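Local coordinates for protein ribonucleoside-diphosphate reductase small chain 2 (PDB 1JK0) that serves as a small subunit of the yeast ribonucleotide reductase that makes deoxyribonucleotides, and is required for folding of its sister small chain and assembly with the large subunits, at residues K13-M18 and Y175-V180; E25-E30 and C228-H233; N84-S89 and M133-F138. All blocks are in the same frame, centred on the assembly; numbering follows the deposited sequence.

Contact 1 (K13-M18 and Y175-V180)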
ATOM      1  N   LYS B  13      19.110  21.756 -26.913  1.00 72.51           N
ATOM      2  CA  LYS B  13      17.987  22.681 -27.054  1.00 73.14           C
ATOM      3  C   LYS B  13      16.635  21.980 -26.953  1.00 73.01           C
ATOM      4  O   LYS B  13      15.792  22.373 -26.146  1.00 72.75           O
ATOM      5  CB  LYS B  13      18.088  23.414 -28.399  1.00 73.75           C
ATOM      6  CG  LYS B  13      19.442  24.106 -28.622  1.00 76.29           C
ATOM      7  CD  LYS B  13      19.694  24.505 -30.085  1.00 76.49           C
ATOM      8  CE  LYS B  13      21.117  25.061 -30.273  1.00 77.54           C
ATOM      9  NZ  LYS B  13      21.493  25.370 -31.696  1.00 77.71           N
ATOM     10  N   GLU B  14      16.434  20.944 -27.770  1.00 72.90           N
ATOM     11  CA  GLU B  14      15.172  20.197 -27.773  1.00 72.18           C
ATOM     12  C   GLU B  14      14.783  19.615 -26.417  1.00 71.06           C
ATOM     13  O   GLU B  14      13.598  19.505 -26.104  1.00 70.17           O
ATOM     14  CB  GLU B  14      15.197  19.082 -28.833  1.00 72.88           C
ATOM     15  CG  GLU B  14      16.472  18.254 -28.909  1.00 74.24           C
ATOM     16  CD  GLU B  14      16.436  17.237 -30.053  1.00 75.73           C
ATOM     17  OE1 GLU B  14      15.702  16.230 -29.936  1.00 74.84           O
ATOM     18  OE2 GLU B  14      17.131  17.450 -31.077  1.00 77.28           O
ATOM     19  N   ARG B  15      15.770  19.241 -25.612  1.00 70.07           N
ATOM     20  CA  ARG B  15      15.469  18.712 -24.293  1.00 69.39           C
ATOM     21  C   ARG B  15      14.760  19.805 -23.492  1.00 68.38           C
ATOM     22  O   ARG B  15      13.912  19.518 -22.653  1.00 67.88           O
ATOM     23  CB  ARG B  15      16.749  18.282 -23.578  1.00 70.60           C
ATOM     24  CG  ARG B  15      16.505  17.734 -22.181  1.00 72.50           C
ATOM     25  CD  ARG B  15      17.793  17.256 -21.518  1.00 73.36           C
ATOM     26  NE  ARG B  15      18.383  16.113 -22.215  1.00 74.27           N
ATOM     27  CZ  ARG B  15      19.469  15.468 -21.795  1.00 75.40           C
ATOM     28  NH1 ARG B  15      20.084  15.851 -20.682  1.00 76.42           N
ATOM     29  NH2 ARG B  15      19.952  14.443 -22.488  1.00 74.73           N
ATOM     30  N   HIS B  16      15.104  21.061 -23.763  1.00 68.16           N
ATOM     31  CA  HIS B  16      14.476  22.191 -23.071  1.00 67.32           C
ATOM     32  C   HIS B  16      12.980  22.282 -23.402  1.00 66.06           C
ATOM     33  O   HIS B  16      12.171  22.675 -22.553  1.00 64.87           O
ATOM     34  CB  HIS B  16      15.146  23.514 -23.465  1.00 66.49           C
ATOM     35  CG  HIS B  16      14.448  24.726 -22.930  1.00 66.50           C
ATOM     36  ND1 HIS B  16      14.509  25.097 -21.603  1.00 67.49           N
ATOM     37  CD2 HIS B  16      13.632  25.622 -23.533  1.00 66.28           C
ATOM     38  CE1 HIS B  16      13.758  26.167 -21.412  1.00 66.88           C
ATOM     39  NE2 HIS B  16      13.213  26.506 -22.565  1.00 66.72           N
ATOM     40  N   ASP B  17      12.629  21.929 -24.639  1.00 64.61           N
ATOM     41  CA  ASP B  17      11.246  21.967 -25.098  1.00 63.78           C
ATOM     42  C   ASP B  17      10.412  20.851 -24.476  1.00 63.91           C
ATOM     43  O   ASP B  17       9.271  21.074 -24.064  1.00 63.29           O
ATOM     44  CB  ASP B  17      11.191  21.866 -26.623  1.00 64.25           C
ATOM     45  CG  ASP B  17      11.773  23.094 -27.313  1.00 65.59           C
ATOM     46  OD1 ASP B  17      11.659  23.185 -28.554  1.00 65.37           O
ATOM     47  OD2 ASP B  17      12.343  23.967 -26.621  1.00 65.70           O
ATOM     48  N   MET B  18      10.984  19.650 -24.409  1.00 63.57           N
ATOM     49  CA  MET B  18      10.297  18.510 -23.820  1.00 62.05           C
ATOM     50  C   MET B  18       9.979  18.844 -22.358  1.00 62.63           C
ATOM     51  O   MET B  18       8.905  18.524 -21.852  1.00 63.10           O
ATOM     52  CB  MET B  18      11.182  17.269 -23.908  1.00 61.15           C
ATOM     53  CG  MET B  18      10.405  15.975 -24.067  1.00 62.98           C
ATOM     54  SD  MET B  18      11.430  14.502 -24.367  1.00 63.07           S
ATOM     55  CE  MET B  18      11.097  13.578 -22.911  1.00 64.01           C
ATOM     56  N   TYR B 175      10.934  12.841 -17.720  1.00 49.35           N
ATOM     57  CA  TYR B 175      10.144  11.652 -17.404  1.00 46.22           C
ATOM     58  C   TYR B 175      10.352  10.503 -18.380  1.00 45.69           C
ATOM     59  O   TYR B 175      10.593   9.359 -17.974  1.00 44.61           O
ATOM     60  CB  TYR B 175       8.660  12.009 -17.352  1.00 45.05           C
ATOM     61  CG  TYR B 175       7.773  10.838 -17.009  1.00 44.95           C
ATOM     62  CD1 TYR B 175       7.913  10.171 -15.797  1.00 44.29           C
ATOM     63  CD2 TYR B 175       6.806  10.381 -17.904  1.00 44.92           C
ATOM     64  CE1 TYR B 175       7.118   9.079 -15.483  1.00 44.27           C
ATOM     65  CE2 TYR B 175       6.004   9.292 -17.598  1.00 45.26           C
ATOM     66  CZ  TYR B 175       6.166   8.646 -16.384  1.00 44.58           C
ATOM     67  OH  TYR B 175       5.377   7.569 -16.067  1.00 44.68           O
ATOM     68  N   ALA B 176      10.252  10.803 -19.670  1.00 45.64           N
ATOM     69  CA  ALA B 176      10.436   9.777 -20.679  1.00 46.35           C
ATOM     70  C   ALA B 176      11.798   9.135 -20.488  1.00 47.13           C
ATOM     71  O   ALA B 176      11.928   7.918 -20.573  1.00 47.77           O
ATOM     72  CB  ALA B 176      10.328  10.376 -22.061  1.00 46.35           C
ATOM     73  N   GLU B 177      12.810   9.959 -20.225  1.00 47.23           N
ATOM     74  CA  GLU B 177      14.157   9.455 -20.012  1.00 47.82           C
ATOM     75  C   GLU B 177      14.208   8.523 -18.807  1.00 47.85           C
ATOM     76  O   GLU B 177      14.592   7.351 -18.936  1.00 47.65           O
ATOM     77  CB  GLU B 177      15.132  10.615 -19.823  1.00 50.31           C
ATOM     78  CG  GLU B 177      15.506  11.299 -21.128  1.00 53.61           C
ATOM     79  CD  GLU B 177      16.355  12.541 -20.929  1.00 55.30           C
ATOM     80  OE1 GLU B 177      16.701  13.177 -21.948  1.00 55.92           O
ATOM     81  OE2 GLU B 177      16.666  12.881 -19.764  1.00 54.63           O
ATOM     82  N   ARG B 178      13.811   9.039 -17.645  1.00 46.07           N
ATOM     83  CA  ARG B 178      13.803   8.246 -16.420  1.00 44.26           C
ATOM     84  C   ARG B 178      13.089   6.920 -16.656  1.00 43.66           C
ATOM     85  O   ARG B 178      13.428   5.908 -16.051  1.00 44.24           O
ATOM     86  CB  ARG B 178      13.090   8.994 -15.294  1.00 43.89           C
ATOM     87  CG  ARG B 178      13.625  10.383 -15.015  1.00 42.13           C
ATOM     88  CD  ARG B 178      13.203  10.860 -13.634  1.00 40.26           C
ATOM     89  NE  ARG B 178      11.879  11.479 -13.588  1.00 38.37           N
ATOM     90  CZ  ARG B 178      11.621  12.706 -14.018  1.00 37.35           C
ATOM     91  NH1 ARG B 178      12.594  13.440 -14.533  1.00 36.03           N
ATOM     92  NH2 ARG B 178      10.400  13.211 -13.909  1.00 35.94           N
ATOM     93  N   LEU B 179      12.090   6.926 -17.529  1.00 42.49           N
ATOM     94  CA  LEU B 179      11.366   5.701 -17.823  1.00 41.92           C
ATOM     95  C   LEU B 179      12.297   4.706 -18.508  1.00 42.05           C
ATOM     96  O   LEU B 179      12.447   3.577 -18.050  1.00 42.42           O
ATOM     97  CB  LEU B 179      10.157   6.009 -18.711  1.00 40.47           C
ATOM     98  CG  LEU B 179       8.761   5.652 -18.195  1.00 38.82           C
ATOM     99  CD1 LEU B 179       8.663   5.762 -16.684  1.00 38.76           C
ATOM    100  CD2 LEU B 179       7.777   6.577 -18.860  1.00 38.25           C
ATOM    101  N   VAL B 180      12.943   5.129 -19.590  1.00 43.01           N
ATOM    102  CA  VAL B 180      13.857   4.245 -20.316  1.00 43.34           C
ATOM    103  C   VAL B 180      14.948   3.690 -19.382  1.00 43.17           C
ATOM    104  O   VAL B 180      15.273   2.503 -19.424  1.00 42.08           O
ATOM    105  CB  VAL B 180      14.508   4.980 -21.512  1.00 43.83           C
ATOM    106  CG1 VAL B 180      15.405   4.024 -22.278  1.00 44.41           C
ATOM    107  CG2 VAL B 180      13.428   5.531 -22.436  1.00 42.74           C
TER
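R15 and E177 meet at about a right angle, with the glutamate coming over one face of the guanidinium group. Two measurements support this reading: the guanidinium and carboxylate planes stand 81° apart, and E177 CD lies 4.1 Å above the guanidinium plane, displaced toward its rim. E177 OE1 is 3.4 Å from R15 NE and 3.5 Å from R15 NH2, yet it lies above the plane rather than in line with an N-H, so the salt bridge is electrostatic, without a hydrogen bond. The bend of R15 at chi3 (-65°) turns the guanidinium so that its face meets the end of the extended E177 chain. The other carboxylate oxygen, E177 OE2, accepts a hydrogen bond from L174 N, which ties the acid to the residue just before its own helix; R15 NH1 has a long, weak ion pair with D172. Alongside the charged pair runs an apolar contact, in which M18, bent at chi3, presents its terminal methyl CE to A176 CB at 3.4 Å. Both R15 and E177 also lie against I242 of helix 240-258. With CA atoms still 9.3 Å apart at M18 and A176, the long side chains do the bridging, and the arrangement is peripheral helix-on-helix packing: the N-terminal helix 13-21 docked on helix 175-188 of the all-helical, ferritin-like small-subunit fold.

Contact 2 (E25-E30 and C228-H233)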
ATOM      1  N   GLU B  25       1.336  16.260 -21.032  1.00 52.01           N
ATOM      2  CA  GLU B  25       1.222  14.816 -20.833  1.00 49.16           C
ATOM      3  C   GLU B  25       0.104  14.517 -19.828  1.00 47.32           C
ATOM      4  O   GLU B  25       0.235  14.767 -18.627  1.00 45.60           O
ATOM      5  CB  GLU B  25       2.541  14.219 -20.330  1.00 49.46           C
ATOM      6  CG  GLU B  25       3.749  14.378 -21.260  1.00 50.23           C
ATOM      7  CD  GLU B  25       3.592  13.707 -22.630  1.00 51.03           C
ATOM      8  OE1 GLU B  25       2.860  12.701 -22.752  1.00 49.93           O
ATOM      9  OE2 GLU B  25       4.229  14.187 -23.593  1.00 52.08           O
ATOM     10  N   ILE B  26      -0.999  13.988 -20.346  1.00 45.83           N
ATOM     11  CA  ILE B  26      -2.169  13.635 -19.550  1.00 44.45           C
ATOM     12  C   ILE B  26      -1.783  12.602 -18.500  1.00 43.50           C
ATOM     13  O   ILE B  26      -2.403  12.498 -17.446  1.00 42.81           O
ATOM     14  CB  ILE B  26      -3.271  13.038 -20.454  1.00 44.25           C
ATOM     15  CG1 ILE B  26      -2.817  11.680 -20.994  1.00 43.50           C
ATOM     16  CG2 ILE B  26      -3.541  13.957 -21.629  1.00 41.82           C
ATOM     17  CD1 ILE B  26      -3.845  10.978 -21.845  1.00 45.46           C
ATOM     18  N   LEU B  27      -0.743  11.842 -18.815  1.00 43.77           N
ATOM     19  CA  LEU B  27      -0.218  10.793 -17.955  1.00 43.72           C
ATOM     20  C   LEU B  27       0.335  11.394 -16.672  1.00 45.39           C
ATOM     21  O   LEU B  27       0.025  10.942 -15.578  1.00 45.89           O
ATOM     22  CB  LEU B  27       0.888  10.051 -18.708  1.00 41.47           C
ATOM     23  CG  LEU B  27       1.008   8.536 -18.563  1.00 39.68           C
ATOM     24  CD1 LEU B  27      -0.300   7.881 -18.927  1.00 37.55           C
ATOM     25  CD2 LEU B  27       2.118   8.036 -19.455  1.00 38.53           C
ATOM     26  N   LEU B  28       1.159  12.424 -16.824  1.00 48.59           N
ATOM     27  CA  LEU B  28       1.778  13.110 -15.694  1.00 50.90           C
ATOM     28  C   LEU B  28       0.848  14.167 -15.156  1.00 53.85           C
ATOM     29  O   LEU B  28       1.059  14.708 -14.074  1.00 53.75           O
ATOM     30  CB  LEU B  28       3.066  13.785 -16.139  1.00 47.98           C
ATOM     31  CG  LEU B  28       4.082  12.831 -16.748  1.00 47.34           C
ATOM     32  CD1 LEU B  28       5.132  13.637 -17.499  1.00 46.20           C
ATOM     33  CD2 LEU B  28       4.696  11.971 -15.643  1.00 45.75           C
ATOM     34  N   MET B  29      -0.180  14.457 -15.937  1.00 58.70           N
ATOM     35  CA  MET B  29      -1.159  15.469 -15.585  1.00 63.58           C
ATOM     36  C   MET B  29      -2.102  14.988 -14.499  1.00 66.13           C
ATOM     37  O   MET B  29      -2.045  13.838 -14.063  1.00 67.01           O
ATOM     38  CB  MET B  29      -1.968  15.848 -16.821  1.00 64.89           C
ATOM     39  CG  MET B  29      -2.022  17.327 -17.121  1.00 66.24           C
ATOM     40  SD  MET B  29      -2.663  17.581 -18.789  1.00 69.27           S
ATOM     41  CE  MET B  29      -4.442  17.334 -18.499  1.00 67.92           C
ATOM     42  N   GLU B  30      -2.978  15.893 -14.079  1.00 69.36           N
ATOM     43  CA  GLU B  30      -3.964  15.608 -13.049  1.00 71.14           C
ATOM     44  C   GLU B  30      -5.073  14.705 -13.574  1.00 71.89           C
ATOM     45  O   GLU B  30      -5.231  14.520 -14.783  1.00 72.21           O
ATOM     46  CB  GLU B  30      -4.575  16.915 -12.536  1.00 71.87           C
ATOM     47  CG  GLU B  30      -3.576  17.865 -11.893  1.00 72.13           C
ATOM     48  CD  GLU B  30      -4.210  19.192 -11.518  1.00 73.81           C
ATOM     49  OE1 GLU B  30      -5.313  19.174 -10.920  1.00 74.19           O
ATOM     50  OE2 GLU B  30      -3.603  20.251 -11.807  1.00 73.22           O
ATOM     51  N   CYS B 228       7.610   0.349 -20.702  1.00 32.99           N
ATOM     52  CA  CYS B 228       7.574   0.491 -22.152  1.00 33.65           C
ATOM     53  C   CYS B 228       6.156   0.884 -22.536  1.00 34.01           C
ATOM     54  O   CYS B 228       5.934   1.552 -23.539  1.00 35.20           O
ATOM     55  CB  CYS B 228       7.962  -0.815 -22.834  1.00 32.84           C
ATOM     56  SG  CYS B 228       9.734  -1.126 -22.796  1.00 39.64           S
ATOM     57  N   LEU B 229       5.199   0.462 -21.719  1.00 34.46           N
ATOM     58  CA  LEU B 229       3.802   0.786 -21.945  1.00 34.07           C
ATOM     59  C   LEU B 229       3.541   2.249 -21.604  1.00 35.13           C
ATOM     60  O   LEU B 229       2.811   2.933 -22.318  1.00 35.67           O
ATOM     61  CB  LEU B 229       2.905  -0.099 -21.089  1.00 33.73           C
ATOM     62  CG  LEU B 229       1.454   0.371 -21.036  1.00 32.80           C
ATOM     63  CD1 LEU B 229       0.899   0.450 -22.437  1.00 33.58           C
ATOM     64  CD2 LEU B 229       0.645  -0.578 -20.181  1.00 33.70           C
ATOM     65  N   LEU B 230       4.114   2.732 -20.506  1.00 34.83           N
ATOM     66  CA  LEU B 230       3.916   4.128 -20.142  1.00 36.61           C
ATOM     67  C   LEU B 230       4.572   4.967 -21.223  1.00 40.02           C
ATOM     68  O   LEU B 230       3.918   5.780 -21.884  1.00 40.52           O
ATOM     69  CB  LEU B 230       4.545   4.435 -18.783  1.00 32.43           C
ATOM     70  CG  LEU B 230       3.842   3.731 -17.621  1.00 29.74           C
ATOM     71  CD1 LEU B 230       4.512   4.104 -16.322  1.00 26.53           C
ATOM     72  CD2 LEU B 230       2.370   4.121 -17.602  1.00 26.61           C
ATOM     73  N   PHE B 231       5.867   4.745 -21.412  1.00 43.09           N
ATOM     74  CA  PHE B 231       6.616   5.464 -22.427  1.00 45.26           C
ATOM     75  C   PHE B 231       5.780   5.565 -23.707  1.00 44.71           C
ATOM     76  O   PHE B 231       5.535   6.657 -24.222  1.00 44.59           O
ATOM     77  CB  PHE B 231       7.923   4.734 -22.734  1.00 47.56           C
ATOM     78  CG  PHE B 231       8.830   5.490 -23.662  1.00 49.71           C
ATOM     79  CD1 PHE B 231       9.636   6.519 -23.181  1.00 51.16           C
ATOM     80  CD2 PHE B 231       8.854   5.195 -25.019  1.00 50.14           C
ATOM     81  CE1 PHE B 231      10.453   7.240 -24.038  1.00 52.43           C
ATOM     82  CE2 PHE B 231       9.664   5.908 -25.887  1.00 51.45           C
ATOM     83  CZ  PHE B 231      10.466   6.934 -25.400  1.00 53.73           C
ATOM     84  N   ALA B 232       5.330   4.419 -24.203  1.00 42.74           N
ATOM     85  CA  ALA B 232       4.533   4.381 -25.420  1.00 41.62           C
ATOM     86  C   ALA B 232       3.414   5.408 -25.428  1.00 40.96           C
ATOM     87  O   ALA B 232       3.086   5.966 -26.467  1.00 42.39           O
ATOM     88  CB  ALA B 232       3.958   3.001 -25.610  1.00 40.54           C
ATOM     89  N   HIS B 233       2.828   5.675 -24.272  1.00 40.32           N
ATOM     90  CA  HIS B 233       1.736   6.634 -24.219  1.00 40.20           C
ATOM     91  C   HIS B 233       2.174   8.078 -24.042  1.00 39.68           C
ATOM     92  O   HIS B 233       1.353   8.963 -23.832  1.00 39.76           O
ATOM     93  CB  HIS B 233       0.752   6.223 -23.124  1.00 40.62           C
ATOM     94  CG  HIS B 233       0.096   4.907 -23.390  1.00 39.98           C
ATOM     95  ND1 HIS B 233       0.299   4.207 -24.560  1.00 39.88           N
ATOM     96  CD2 HIS B 233      -0.746   4.155 -22.644  1.00 39.22           C
ATOM     97  CE1 HIS B 233      -0.385   3.079 -24.524  1.00 39.57           C
ATOM     98  NE2 HIS B 233      -1.029   3.023 -23.372  1.00 39.81           N
TER
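With CD1 turned aside (chi2 55°), L27 has CD2 anti to CA, the branch reaching farthest toward L230 and H233, while E25 bends at chi2 (-61°), which brings its carboxylate nearer the same helix end. The contact sets a turn-like N-terminal segment, helical in phi/psi at 26-28 but lacking a regular bond ladder, against the C-terminal end of helix 207-232 of the ferritin-like fold. H233 is the first residue to leave helical phi/psi, and its CA lies 7.8 Å from that of L27, so the segment packs where the helix finishes. L27 carries most of the packing: its CD2 is 4.3 Å from L230 CD2, and the same methyl comes equally near H233 CB. E25 instead takes the chain just beyond the helix, with OE1 accepting from R235 N and OE2 pairing with T236 OG1, so both oxygens of this buried acid have polar partners. L229 O lies 3.5 Å above the H233 ring plane, over its centre. I45 of helix 43-54 and Y175 of helix 175-188 also pack on L230. The L27 methyl meets main chain too, with CD2 3.8 Å from the carbonyl oxygen L230 O.

Contact 3 (N84-S89 and M133-F138)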
ATOM      1  N   ASN B  84      27.064 -14.995  -4.172  1.00 67.91           N
ATOM      2  CA  ASN B  84      26.992 -13.579  -4.530  1.00 67.66           C
ATOM      3  C   ASN B  84      25.664 -13.265  -5.228  1.00 66.75           C
ATOM      4  O   ASN B  84      25.010 -12.265  -4.923  1.00 65.38           O
ATOM      5  CB  ASN B  84      28.171 -13.205  -5.441  1.00 68.91           C
ATOM      6  CG  ASN B  84      29.525 -13.441  -4.779  1.00 69.70           C
ATOM      7  OD1 ASN B  84      29.870 -12.796  -3.779  1.00 69.73           O
ATOM      8  ND2 ASN B  84      30.299 -14.370  -5.334  1.00 68.70           N
ATOM      9  N   LEU B  85      25.277 -14.137  -6.161  1.00 66.51           N
ATOM     10  CA  LEU B  85      24.028 -14.016  -6.922  1.00 64.90           C
ATOM     11  C   LEU B  85      22.877 -13.664  -5.988  1.00 63.55           C
ATOM     12  O   LEU B  85      22.091 -12.758  -6.265  1.00 64.26           O
ATOM     13  CB  LEU B  85      23.727 -15.341  -7.627  1.00 65.44           C
ATOM     14  CG  LEU B  85      22.592 -15.427  -8.649  1.00 66.58           C
ATOM     15  CD1 LEU B  85      21.251 -15.151  -7.988  1.00 67.94           C
ATOM     16  CD2 LEU B  85      22.861 -14.440  -9.765  1.00 67.56           C
ATOM     17  N   LEU B  86      22.776 -14.397  -4.887  1.00 61.29           N
ATOM     18  CA  LEU B  86      21.738 -14.143  -3.909  1.00 59.83           C
ATOM     19  C   LEU B  86      22.120 -12.891  -3.147  1.00 58.92           C
ATOM     20  O   LEU B  86      21.338 -11.954  -3.051  1.00 58.32           O
ATOM     21  CB  LEU B  86      21.604 -15.318  -2.933  1.00 59.12           C
ATOM     22  CG  LEU B  86      21.353 -16.710  -3.525  1.00 58.65           C
ATOM     23  CD1 LEU B  86      21.074 -17.705  -2.403  1.00 57.16           C
ATOM     24  CD2 LEU B  86      20.190 -16.654  -4.497  1.00 58.30           C
ATOM     25  N   ALA B  87      23.342 -12.885  -2.622  1.00 59.21           N
ATOM     26  CA  ALA B  87      23.861 -11.764  -1.841  1.00 58.42           C
ATOM     27  C   ALA B  87      23.669 -10.411  -2.516  1.00 57.45           C
ATOM     28  O   ALA B  87      23.504  -9.394  -1.843  1.00 57.78           O
ATOM     29  CB  ALA B  87      25.332 -11.983  -1.528  1.00 58.96           C
ATOM     30  N   LEU B  88      23.699 -10.386  -3.843  1.00 55.82           N
ATOM     31  CA  LEU B  88      23.495  -9.128  -4.541  1.00 55.08           C
ATOM     32  C   LEU B  88      22.021  -8.745  -4.377  1.00 54.90           C
ATOM     33  O   LEU B  88      21.677  -7.805  -3.645  1.00 53.84           O
ATOM     34  CB  LEU B  88      23.844  -9.286  -6.025  1.00 54.20           C
ATOM     35  CG  LEU B  88      25.340  -9.467  -6.303  1.00 53.44           C
ATOM     36  CD1 LEU B  88      25.570  -9.714  -7.783  1.00 52.68           C
ATOM     37  CD2 LEU B  88      26.099  -8.223  -5.834  1.00 52.49           C
ATOM     38  N   SER B  89      21.166  -9.512  -5.048  1.00 53.92           N
ATOM     39  CA  SER B  89      19.719  -9.329  -5.040  1.00 51.86           C
ATOM     40  C   SER B  89      19.135  -9.086  -3.647  1.00 51.24           C
ATOM     41  O   SER B  89      18.291  -8.209  -3.451  1.00 51.65           O
ATOM     42  CB  SER B  89      19.064 -10.568  -5.635  1.00 51.35           C
ATOM     43  OG  SER B  89      19.858 -11.115  -6.670  1.00 51.42           O
ATOM     44  N   MET B 133      15.586 -16.973   1.982  1.00 53.92           N
ATOM     45  CA  MET B 133      15.368 -18.377   2.321  1.00 54.84           C
ATOM     46  C   MET B 133      16.429 -19.282   1.713  1.00 55.05           C
ATOM     47  O   MET B 133      16.864 -20.242   2.342  1.00 55.30           O
ATOM     48  CB  MET B 133      14.003 -18.849   1.830  1.00 54.90           C
ATOM     49  CG  MET B 133      12.861 -17.975   2.252  1.00 55.46           C
ATOM     50  SD  MET B 133      11.355 -18.913   2.260  1.00 56.98           S
ATOM     51  CE  MET B 133      11.323 -19.484   0.579  1.00 56.27           C
ATOM     52  N   MET B 134      16.832 -18.986   0.482  1.00 55.46           N
ATOM     53  CA  MET B 134      17.841 -19.787  -0.194  1.00 57.30           C
ATOM     54  C   MET B 134      19.170 -19.607   0.531  1.00 58.47           C
ATOM     55  O   MET B 134      19.866 -20.576   0.845  1.00 58.93           O
ATOM     56  CB  MET B 134      17.943 -19.359  -1.658  1.00 56.71           C
ATOM     57  CG  MET B 134      16.583 -19.275  -2.329  1.00 56.52           C
ATOM     58  SD  MET B 134      16.622 -19.152  -4.119  1.00 57.62           S
ATOM     59  CE  MET B 134      15.779 -20.680  -4.556  1.00 57.17           C
ATOM     60  N   VAL B 135      19.506 -18.357   0.809  1.00 59.23           N
ATOM     61  CA  VAL B 135      20.725 -18.030   1.528  1.00 60.64           C
ATOM     62  C   VAL B 135      20.734 -18.794   2.865  1.00 62.00           C
ATOM     63  O   VAL B 135      21.791 -19.170   3.367  1.00 62.43           O
ATOM     64  CB  VAL B 135      20.803 -16.487   1.777  1.00 59.85           C
ATOM     65  CG1 VAL B 135      21.838 -16.162   2.835  1.00 58.34           C
ATOM     66  CG2 VAL B 135      21.143 -15.772   0.475  1.00 57.55           C
ATOM     67  N   ASP B 136      19.546 -19.046   3.415  1.00 62.38           N
ATOM     68  CA  ASP B 136      19.405 -19.744   4.694  1.00 63.19           C
ATOM     69  C   ASP B 136      19.445 -21.281   4.575  1.00 64.14           C
ATOM     70  O   ASP B 136      20.211 -21.949   5.273  1.00 63.62           O
ATOM     71  CB  ASP B 136      18.094 -19.310   5.369  1.00 61.87           C
ATOM     72  CG  ASP B 136      18.111 -19.511   6.878  1.00 62.21           C
ATOM     73  OD1 ASP B 136      18.781 -18.723   7.584  1.00 62.15           O
ATOM     74  OD2 ASP B 136      17.454 -20.460   7.358  1.00 61.98           O
ATOM     75  N   ALA B 137      18.624 -21.841   3.695  1.00 65.35           N
ATOM     76  CA  ALA B 137      18.575 -23.290   3.521  1.00 66.50           C
ATOM     77  C   ALA B 137      19.842 -23.842   2.891  1.00 67.00           C
ATOM     78  O   ALA B 137      20.170 -25.020   3.049  1.00 66.68           O
ATOM     79  CB  ALA B 137      17.371 -23.668   2.664  1.00 67.12           C
ATOM     80  N   PHE B 138      20.558 -22.986   2.181  1.00 67.77           N
ATOM     81  CA  PHE B 138      21.770 -23.411   1.505  1.00 68.96           C
ATOM     82  C   PHE B 138      23.038 -23.138   2.288  1.00 70.02           C
ATOM     83  O   PHE B 138      23.709 -24.064   2.740  1.00 70.22           O
ATOM     84  CB  PHE B 138      21.852 -22.737   0.136  1.00 69.24           C
ATOM     85  CG  PHE B 138      20.711 -23.082  -0.784  1.00 69.83           C
ATOM     86  CD1 PHE B 138      20.613 -22.491  -2.039  1.00 70.16           C
ATOM     87  CD2 PHE B 138      19.751 -24.017  -0.411  1.00 69.72           C
ATOM     88  CE1 PHE B 138      19.583 -22.828  -2.906  1.00 69.78           C
ATOM     89  CE2 PHE B 138      18.719 -24.358  -1.271  1.00 69.64           C
ATOM     90  CZ  PHE B 138      18.636 -23.764  -2.522  1.00 69.69           C
TER
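L86 and V135 are the nearest pair of CA atoms across the two helical segments, 6.8 Å apart. Residues 84-89 belong to helix 78-89 and residues 133-138 to helix 111-138. Within each segment the helical ladder is evident, for example from L88 N to N84 O and from F138 N to M134 O. No hydrogen bond crosses between the two segments, so this contact rests on apolar side chains.

L86 is the central side chain of the contact. Its CG stands anti to the carbonyl carbon (chi1 -55°), and the CD1 branch reaches the second helix between two neighbouring residues. That methyl lies 3.5 Å from V135 CG2 and 3.6 Å from M134 CB. V135 answers with one branch: CG2 also touches L86 CB at 3.5 Å, so a single valine methyl lies along the leucine from its CB to its CD1, and the two side chains run antiparallel, side by side. M134 is met differently. L86 lies roughly perpendicular to it and touches it at CB, while the sulfur end, bent at chi3, leads away. M134 CA in turn lies 4.3 Å above the F138 ring, over its centre, and that ring stacks on F71. On the first helix, S89 OG donates to L85 O, one turn back, at a C=O...donor angle of 167°.

The side chain of L86 is also about 4 Å from that of Y131, the predicted active-site residue. The arrangement is thus close helix-helix packing in the ferritin-like fold of ribonucleotide reductase small chains, beside the predicted active-site tyrosine.

From the N terminus, helix 13-21 opens the loop that contact 1 closes 157 residues later on helix 175-188. Before it closes, the segment 25-30 opens a second loop, completed by contact 2 at the end of helix 207-232, so the two cross along the chain. They also touch, centres 13 Å apart, where A176 CB packs on the F231 ring. Contact 3 closes a short loop between helices 78-89 and 111-138, within both larger ones. It lies on the opposite side of the chain's centre from the other two, about 38 Å from contact 1 and 37 Å from contact 2, centre to centre. Contacts 1 and 2 thus fasten the N-terminal arm; contact 3 joins two helices at the other end.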